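Local coordinates for protein Phosphoglucosamine/phosphogalactosamine mutase (PDB 2F7L) that interconverts glucosamine 6-phosphate and glucosamine 1-phosphate, and likewise the galactosamine phosphates, in a magnesium-dependent route to UDP-N-acetylhexosamines, at residues A74-L79 and V93-H98; I40-D45 and M52-V57; G184-P189 and G204-L209. All coordinates share one frame; numbering follows the deposited sequence.

Interaction 1: residues A74-L79 and V93-H98; sequences APTPAL and VITASH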
loop_
_atom_site.group_PDB
_atom_site.type_symbol
_atom_site.label_atom_id
_atom_site.label_comp_id
_atom_site.label_asym_id
_atom_site.label_seq_id
_atom_site.Cartn_x
_atom_site.Cartn_y
_atom_site.Cartn_z
ATOM N N ALA A 74 9.166 -0.834 12.575
ATOM C CA ALA A 74 7.724 -0.967 12.652
ATOM C C ALA A 74 7.060 -0.873 11.303
ATOM O O ALA A 74 7.675 -0.451 10.340
ATOM C CB ALA A 74 7.158 0.117 13.568
ATOM N N PRO A 75 5.813 -1.335 11.200
ATOM C CA PRO A 75 5.134 -1.224 9.912
ATOM C C PRO A 75 5.011 0.292 9.634
ATOM O O PRO A 75 4.982 1.103 10.578
ATOM C CB PRO A 75 3.776 -1.873 10.194
ATOM C CG PRO A 75 4.121 -2.945 11.110
ATOM C CD PRO A 75 5.129 -2.320 12.060
ATOM N N THR A 76 4.953 0.678 8.359
ATOM C CA THR A 76 4.815 2.100 8.020
ATOM C C THR A 76 3.490 2.659 8.547
ATOM O O THR A 76 3.466 3.758 9.099
ATOM C CB THR A 76 4.959 2.339 6.493
ATOM O OG1 THR A 76 6.295 2.007 6.101
ATOM C CG2 THR A 76 4.704 3.785 6.137
ATOM N N PRO A 77 2.380 1.909 8.393
ATOM C CA PRO A 77 1.090 2.390 8.898
ATOM C C PRO A 77 1.254 2.715 10.400
ATOM O O PRO A 77 0.649 3.674 10.909
ATOM C CB PRO A 77 0.152 1.189 8.715
ATOM C CG PRO A 77 0.796 0.340 7.713
ATOM C CD PRO A 77 2.274 0.511 7.936
ATOM N N ALA A 78 2.052 1.895 11.093
ATOM C CA ALA A 78 2.326 2.073 12.517
ATOM C C ALA A 78 3.086 3.374 12.810
ATOM O O ALA A 78 2.698 4.145 13.694
ATOM C CB ALA A 78 3.123 0.895 13.043
ATOM N N LEU A 79 4.183 3.599 12.083
ATOM C CA LEU A 79 4.984 4.806 12.244
ATOM C C LEU A 79 4.092 6.002 11.911
ATOM O O LEU A 79 4.034 6.976 12.644
ATOM C CB LEU A 79 6.171 4.782 11.279
ATOM C CG LEU A 79 7.588 4.325 11.644
ATOM C CD1 LEU A 79 7.669 4.043 13.111
ATOM C CD2 LEU A 79 7.985 3.103 10.807
ATOM N N VAL A 93 10.439 7.353 7.310
ATOM C CA VAL A 93 10.571 5.902 7.403
ATOM C C VAL A 93 11.622 5.388 6.376
ATOM O O VAL A 93 11.597 5.762 5.187
ATOM C CB VAL A 93 9.206 5.214 7.086
ATOM C CG1 VAL A 93 9.310 3.756 7.319
ATOM C CG2 VAL A 93 8.109 5.795 7.909
ATOM N N ILE A 94 12.532 4.531 6.837
ATOM C CA ILE A 94 13.570 3.946 5.982
ATOM C C ILE A 94 12.977 2.669 5.438
ATOM O O ILE A 94 12.933 1.661 6.143
ATOM C CB ILE A 94 14.870 3.592 6.783
ATOM C CG1 ILE A 94 15.615 4.863 7.196
ATOM C CG2 ILE A 94 15.831 2.794 5.915
ATOM C CD1 ILE A 94 14.755 5.904 7.849
ATOM N N THR A 95 12.539 2.710 4.180
ATOM C CA THR A 95 11.893 1.557 3.559
ATOM C C THR A 95 11.856 1.607 2.036
ATOM O O THR A 95 11.902 2.683 1.431
ATOM C CB THR A 95 10.430 1.437 4.071
ATOM O OG1 THR A 95 9.876 0.170 3.692
ATOM C CG2 THR A 95 9.563 2.573 3.489
ATOM N N ALA A 96 11.761 0.432 1.417
ATOM C CA ALA A 96 11.676 0.335 -0.046
ATOM C C ALA A 96 10.352 -0.341 -0.413
ATOM O O ALA A 96 10.222 -0.990 -1.443
ATOM C CB ALA A 96 12.869 -0.452 -0.622
ATOM N N SER A 97 9.373 -0.183 0.465
ATOM C CA SER A 97 8.037 -0.729 0.267
ATOM C C SER A 97 8.017 -2.232 -0.082
ATOM O O SER A 97 8.220 -3.092 0.790
ATOM C CB SER A 97 7.314 0.099 -0.818
ATOM O OG SER A 97 5.893 -0.061 -0.778
ATOM N N HIS A 98 7.787 -2.527 -1.362
ATOM C CA HIS A 98 7.683 -3.900 -1.878
ATOM C C HIS A 98 8.925 -4.375 -2.662
ATOM O O HIS A 98 9.074 -5.583 -2.926
ATOM C CB HIS A 98 6.491 -3.968 -2.824
ATOM C CG HIS A 98 6.572 -2.945 -3.912
ATOM N ND1 HIS A 98 6.235 -1.622 -3.711
ATOM C CD2 HIS A 98 7.075 -3.016 -5.169
ATOM C CE1 HIS A 98 6.531 -0.925 -4.793
ATOM N NE2 HIS A 98 7.043 -1.747 -5.692
#

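Interaction 2: residues I40-D45 and M52-V57; sequences ILVGRD and MLVKIV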
loop_
_atom_site.group_PDB
_atom_site.type_symbol
_atom_site.label_atom_id
_atom_site.label_comp_id
_atom_site.label_asym_id
_atom_site.label_seq_id
_atom_site.Cartn_x
_atom_site.Cartn_y
_atom_site.Cartn_z
ATOM N N ILE A 40 10.371 15.290 14.825
ATOM C CA ILE A 40 10.282 14.273 13.774
ATOM C C ILE A 40 10.565 12.864 14.213
ATOM O O ILE A 40 11.616 12.577 14.769
ATOM C CB ILE A 40 11.239 14.587 12.579
ATOM C CG1 ILE A 40 10.924 15.958 11.973
ATOM C CG2 ILE A 40 11.101 13.515 11.520
ATOM C CD1 ILE A 40 9.529 16.090 11.442
ATOM N N LEU A 41 9.636 11.969 13.921
ATOM C CA LEU A 41 9.785 10.570 14.303
ATOM C C LEU A 41 10.471 9.767 13.184
ATOM O O LEU A 41 10.034 9.798 12.034
ATOM C CB LEU A 41 8.400 9.995 14.591
ATOM C CG LEU A 41 8.210 8.770 15.487
ATOM C CD1 LEU A 41 7.251 7.823 14.803
ATOM C CD2 LEU A 41 9.522 8.067 15.765
ATOM N N VAL A 42 11.535 9.047 13.519
ATOM C CA VAL A 42 12.258 8.239 12.535
ATOM C C VAL A 42 12.100 6.754 12.834
ATOM O O VAL A 42 12.375 6.321 13.941
ATOM C CB VAL A 42 13.770 8.567 12.535
ATOM C CG1 VAL A 42 14.482 7.713 11.513
ATOM C CG2 VAL A 42 13.989 10.050 12.251
ATOM N N GLY A 43 11.662 5.973 11.850
ATOM C CA GLY A 43 11.478 4.537 12.061
ATOM C C GLY A 43 11.957 3.750 10.856
ATOM O O GLY A 43 12.360 4.363 9.871
ATOM N N ARG A 44 11.915 2.417 10.904
ATOM C CA ARG A 44 12.399 1.607 9.766
ATOM C C ARG A 44 11.805 0.213 9.637
ATOM O O ARG A 44 11.297 -0.356 10.600
ATOM C CB ARG A 44 13.919 1.446 9.834
ATOM C CG ARG A 44 14.387 0.398 10.826
ATOM C CD ARG A 44 15.891 0.457 10.952
ATOM N NE ARG A 44 16.487 -0.872 10.963
ATOM C CZ ARG A 44 16.755 -1.565 12.068
ATOM N NH1 ARG A 44 16.481 -1.044 13.269
ATOM N NH2 ARG A 44 17.293 -2.784 11.970
ATOM N N ASP A 45 11.862 -0.337 8.434
ATOM C CA ASP A 45 11.367 -1.675 8.261
ATOM C C ASP A 45 12.573 -2.602 8.461
ATOM O O ASP A 45 13.579 -2.211 9.052
ATOM C CB ASP A 45 10.716 -1.849 6.890
ATOM C CG ASP A 45 11.721 -1.884 5.759
ATOM O OD1 ASP A 45 12.947 -1.867 6.028
ATOM O OD2 ASP A 45 11.271 -1.938 4.595
ATOM N N MET A 52 22.452 1.568 9.344
ATOM C CA MET A 52 23.292 2.553 8.723
ATOM C C MET A 52 22.463 3.776 8.352
ATOM O O MET A 52 22.765 4.890 8.794
ATOM C CB MET A 52 23.967 1.966 7.499
ATOM C CG MET A 52 24.913 2.925 6.826
ATOM S SD MET A 52 24.598 2.914 5.090
ATOM C CE MET A 52 25.691 1.719 4.530
ATOM N N LEU A 53 21.393 3.555 7.588
ATOM C CA LEU A 53 20.534 4.641 7.139
ATOM C C LEU A 53 19.834 5.443 8.224
ATOM O O LEU A 53 19.646 6.639 8.073
ATOM C CB LEU A 53 19.523 4.119 6.130
ATOM C CG LEU A 53 20.183 3.724 4.793
ATOM C CD1 LEU A 53 19.116 3.394 3.733
ATOM C CD2 LEU A 53 21.095 4.877 4.305
ATOM N N VAL A 54 19.452 4.813 9.327
ATOM C CA VAL A 54 18.802 5.565 10.392
ATOM C C VAL A 54 19.825 6.486 11.046
ATOM O O VAL A 54 19.501 7.603 11.437
ATOM C CB VAL A 54 18.190 4.631 11.459
ATOM C CG1 VAL A 54 17.952 5.406 12.789
ATOM C CG2 VAL A 54 16.873 4.054 10.921
ATOM N N LYS A 55 21.062 6.024 11.173
ATOM C CA LYS A 55 22.074 6.871 11.769
ATOM C C LYS A 55 22.357 8.086 10.858
ATOM O O LYS A 55 22.543 9.208 11.334
ATOM C CB LYS A 55 23.353 6.064 11.994
ATOM C CG LYS A 55 23.167 4.837 12.873
ATOM C CD LYS A 55 23.240 5.159 14.354
ATOM C CE LYS A 55 22.038 4.546 15.090
ATOM N NZ LYS A 55 21.664 3.175 14.572
ATOM N N ILE A 56 22.379 7.862 9.552
ATOM C CA ILE A 56 22.649 8.945 8.619
ATOM C C ILE A 56 21.530 9.988 8.667
ATOM O O ILE A 56 21.800 11.189 8.730
ATOM C CB ILE A 56 22.815 8.421 7.147
ATOM C CG1 ILE A 56 23.966 7.397 7.054
ATOM C CG2 ILE A 56 23.084 9.597 6.209
ATOM C CD1 ILE A 56 25.364 7.963 7.334
ATOM N N VAL A 57 20.283 9.521 8.648
ATOM C CA VAL A 57 19.130 10.400 8.694
ATOM C C VAL A 57 19.143 11.252 9.967
ATOM O O VAL A 57 18.993 12.480 9.903
ATOM C CB VAL A 57 17.778 9.574 8.596
ATOM C CG1 VAL A 57 16.575 10.440 9.037
ATOM C CG2 VAL A 57 17.560 9.068 7.150
#

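Interaction 3: residues G184-P189 and G204-L209; sequences GALSTP and GNLDPL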
loop_
_atom_site.group_PDB
_atom_site.type_symbol
_atom_site.label_atom_id
_atom_site.label_comp_id
_atom_site.label_asym_id
_atom_site.label_seq_id
_atom_site.Cartn_x
_atom_site.Cartn_y
_atom_site.Cartn_z
ATOM N N GLY A 184 6.235 -6.639 9.719
ATOM C CA GLY A 184 4.825 -6.935 9.947
ATOM C C GLY A 184 4.641 -7.984 11.035
ATOM O O GLY A 184 3.569 -8.108 11.618
ATOM N N ALA A 185 5.691 -8.747 11.311
ATOM C CA ALA A 185 5.630 -9.776 12.342
ATOM C C ALA A 185 5.605 -9.168 13.756
ATOM O O ALA A 185 5.314 -9.860 14.725
ATOM C CB ALA A 185 6.832 -10.721 12.203
ATOM N N LEU A 186 5.913 -7.882 13.876
ATOM C CA LEU A 186 5.943 -7.229 15.182
ATOM C C LEU A 186 4.576 -6.721 15.581
ATOM O O LEU A 186 4.402 -6.237 16.701
ATOM C CB LEU A 186 6.894 -6.024 15.186
ATOM C CG LEU A 186 8.315 -6.246 14.698
ATOM C CD1 LEU A 186 9.083 -4.929 14.649
ATOM C CD2 LEU A 186 8.983 -7.249 15.606
ATOM N N SER A 187 3.604 -6.813 14.682
ATOM C CA SER A 187 2.295 -6.303 15.033
ATOM C C SER A 187 1.054 -7.099 14.606
ATOM O O SER A 187 0.113 -7.241 15.387
ATOM C CB SER A 187 2.189 -4.852 14.549
ATOM O OG SER A 187 2.302 -4.767 13.151
ATOM N N THR A 188 1.020 -7.611 13.380
ATOM C CA THR A 188 -0.168 -8.354 12.968
ATOM C C THR A 188 -0.445 -9.509 13.942
ATOM O O THR A 188 -1.583 -9.727 14.342
ATOM C CB THR A 188 -0.040 -8.849 11.483
ATOM O OG1 THR A 188 0.034 -7.704 10.632
ATOM C CG2 THR A 188 -1.262 -9.679 11.041
ATOM N N PRO A 189 0.598 -10.243 14.357
ATOM C CA PRO A 189 0.368 -11.349 15.287
ATOM C C PRO A 189 -0.168 -10.854 16.633
ATOM O O PRO A 189 -0.909 -11.551 17.326
ATOM C CB PRO A 189 1.755 -11.987 15.410
ATOM C CG PRO A 189 2.361 -11.703 14.126
ATOM C CD PRO A 189 1.986 -10.267 13.887
ATOM N N GLY A 204 7.966 -15.533 10.133
ATOM C CA GLY A 204 7.731 -14.550 11.176
ATOM C C GLY A 204 9.008 -14.001 11.780
ATOM O O GLY A 204 8.970 -13.047 12.550
ATOM N N ASN A 205 10.139 -14.615 11.466
ATOM C CA ASN A 205 11.409 -14.112 11.976
ATOM C C ASN A 205 11.894 -12.986 11.053
ATOM O O ASN A 205 11.625 -12.999 9.848
ATOM C CB ASN A 205 12.452 -15.235 12.039
ATOM C CG ASN A 205 12.736 -15.848 10.687
ATOM O OD1 ASN A 205 13.866 -15.842 10.229
ATOM N ND2 ASN A 205 11.710 -16.388 10.048
ATOM N N LEU A 206 12.587 -12.007 11.623
ATOM C CA LEU A 206 13.102 -10.878 10.855
ATOM C C LEU A 206 14.340 -11.240 10.068
ATOM O O LEU A 206 15.324 -11.708 10.635
ATOM C CB LEU A 206 13.422 -9.716 11.785
ATOM C CG LEU A 206 12.208 -9.165 12.544
ATOM C CD1 LEU A 206 12.663 -8.087 13.511
ATOM C CD2 LEU A 206 11.177 -8.602 11.561
ATOM N N ASP A 207 14.297 -11.032 8.755
ATOM C CA ASP A 207 15.453 -11.352 7.927
ATOM C C ASP A 207 15.582 -10.469 6.695
ATOM O O ASP A 207 14.973 -10.743 5.659
ATOM C CB ASP A 207 15.402 -12.799 7.490
ATOM C CG ASP A 207 16.708 -13.243 6.889
ATOM O OD1 ASP A 207 17.597 -12.361 6.747
ATOM O OD2 ASP A 207 16.860 -14.451 6.568
ATOM N N PRO A 208 16.402 -9.409 6.772
ATOM C CA PRO A 208 16.532 -8.546 5.603
ATOM C C PRO A 208 16.978 -9.275 4.316
ATOM O O PRO A 208 17.135 -8.644 3.270
ATOM C CB PRO A 208 17.534 -7.503 6.070
ATOM C CG PRO A 208 18.447 -8.305 6.896
ATOM C CD PRO A 208 17.472 -9.121 7.740
ATOM N N LEU A 209 17.199 -10.583 4.368
ATOM C CA LEU A 209 17.585 -11.284 3.139
ATOM C C LEU A 209 16.405 -11.895 2.396
ATOM O O LEU A 209 16.567 -12.352 1.271
ATOM C CB LEU A 209 18.651 -12.359 3.401
ATOM C CG LEU A 209 20.077 -11.890 3.083
ATOM C CD1 LEU A 209 20.246 -10.453 3.587
ATOM C CD2 LEU A 209 21.117 -12.799 3.719
#

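Interaction 1: residues A74-L79 and V93-H98
Val93 overlaps the first turn of helix 76-86 with both of its methyls, from the C-terminal end of strand 90-94. This is helix-on-sheet packing in an alpha/beta/alpha domain: the helix belongs to the crossover from strand 67-73 to strand 90-94, and its N-terminal turn comes down beside the point where the second strand gives way to the loop of Ser97, by similarity the phosphoserine intermediate. With CG1 anti to the backbone N (chi1 -174°), Val93 divides its work. The CG1 methyl lies 3.7 Å from Thr76 OG1 and 3.8 Å from Leu79 CD2, while CG2 lies chiefly against Leu79, 4.0 Å from Leu79 CB. An alanine at Val93 is likely to open a gap beneath the helix turn, leaving Leu79 CD2 without its apolar neighbour and a space beside the Thr76 hydroxyl. Thr76 has a second role, since its hydroxyl is hydrogen-bonded to Asp243, inferred by similarity to be a magnesium ligand. The buried packing thus continues into the probable metal site. Farther along, Thr95 sets CG2 4.2 Å from Thr76 OG1 and bonds through its own hydroxyl to Asp45. Ser97 follows in an ST turn, closed by Ser97 N donating to Thr95 OG1 over 3.3 Å at 145°.

Interaction 2: residues I40-D45 and M52-V57
The guanidinium of Arg44 is the one flat group among the side chains that touch here, and Val54 covers neither of its faces: the CG2 methyl of Val54 meets the aliphatic stem instead, 3.7 Å from Arg44 CD. No atom of 52-57 packs on either face of the guanidinium, and Arg44 NH1 makes a long, weak ion pair with Asp51. The contact illustrates how the helix of a beta-alpha-beta unit packs on the strand before it. Strand 39-44 leads into helix 50-63, which doubles back over the sheet before strand 67-73; the two short segments run nearly antiparallel, at 166°, with axes 9.3 Å apart.

Arg44 lays its stem on Val54 through a chi1 of 79°, which sets CG between the backbone N and the carbonyl carbon, and a straight run from CB to CD; the chain bends only after CD. The stem crosses Val54 at about a right angle, with Arg44 CB also 4.1 Å from Val54 CG2. Two residues back along the strand the packing becomes wholly apolar. Val42 points at the helix and spreads its methyls over two residues one turn apart on the same face of the helix, CG1 approaching Val54 and CG2 approaching Val57. Val57 also touches Val23 and Ser27 of helix 20-34, and Val54 rests on Ile94 of the neighbouring strand 90-94, so the small branched residues lie between sheet and helices. The other end of the contact is Val42 CG2 and Val57 CG1, 4.1 Å apart, where the two side chains run alongside in opposing senses.

Interaction 3: residues G184-P189 and G204-L209
Ala185 and Gly204 make the closer half of this contact, where two connections of the second alpha/beta/alpha domain come together: the short 3-10 turn before helix 188-194 and the loop after strand 198-201. For its size, Ala185 gives up more surface to the opposite segment than any other residue here. Its methyl points at the loop, and Ala185 CB lies 3.2 Å from Gly204 O. The backbones are correspondingly near, with Ala185 CA 5.3 Å from Gly204 CA.

The other half is looser. Leu186 and Leu206 both start off at an angle to the opposite segment and turn inward only at their ends, so that Leu186 CD2 and Leu206 CD1 meet at 4.3 Å by their methyls alone. Leu206 is extended at its second torsion (chi2 176°), which carries CD1 out far enough to touch; Leu186 meets it with its other branch, CD2. On the solvent side, Asn205, exposed, directs its CB away from the turn, while its carbonyl is bonded to Asn181, which also makes a backbone bond with Asp207.

Within the domain, the first segment runs into helix 188-194 and the second follows strand 198-201, both elements of a beta-alpha-beta crossover that starts from strand 174-178. Ala185 leans on Pro179 just after that first strand, and Thr188 touches helix 342-356. Leu186 and Leu206 both rest on Met73 of strand 67-73, so the leucine pair also packs against the first alpha/beta/alpha domain.

Overall arrangement
Along the chain the contacts come in the order 2, 1, 3, none nested in another. Interactions 1 and 2, with centres about 11 Å apart, share the mixed sheet of the first domain, where strands 39-44 and 90-94 are neighbours; Ala74 N to Arg44 O is a probable hydrogen bond between them, and Leu79 packs on Gly43. Interaction 3 belongs to the second domain, yet its centre is only about 12 Å from that of interaction 1, and Pro75 packs against Ser187 and Gly184. Interactions 2 and 3 do not touch. Interaction 1 therefore stands between the sheet core and the domain boundary, alongside the serine and magnesium site inferred by similarity.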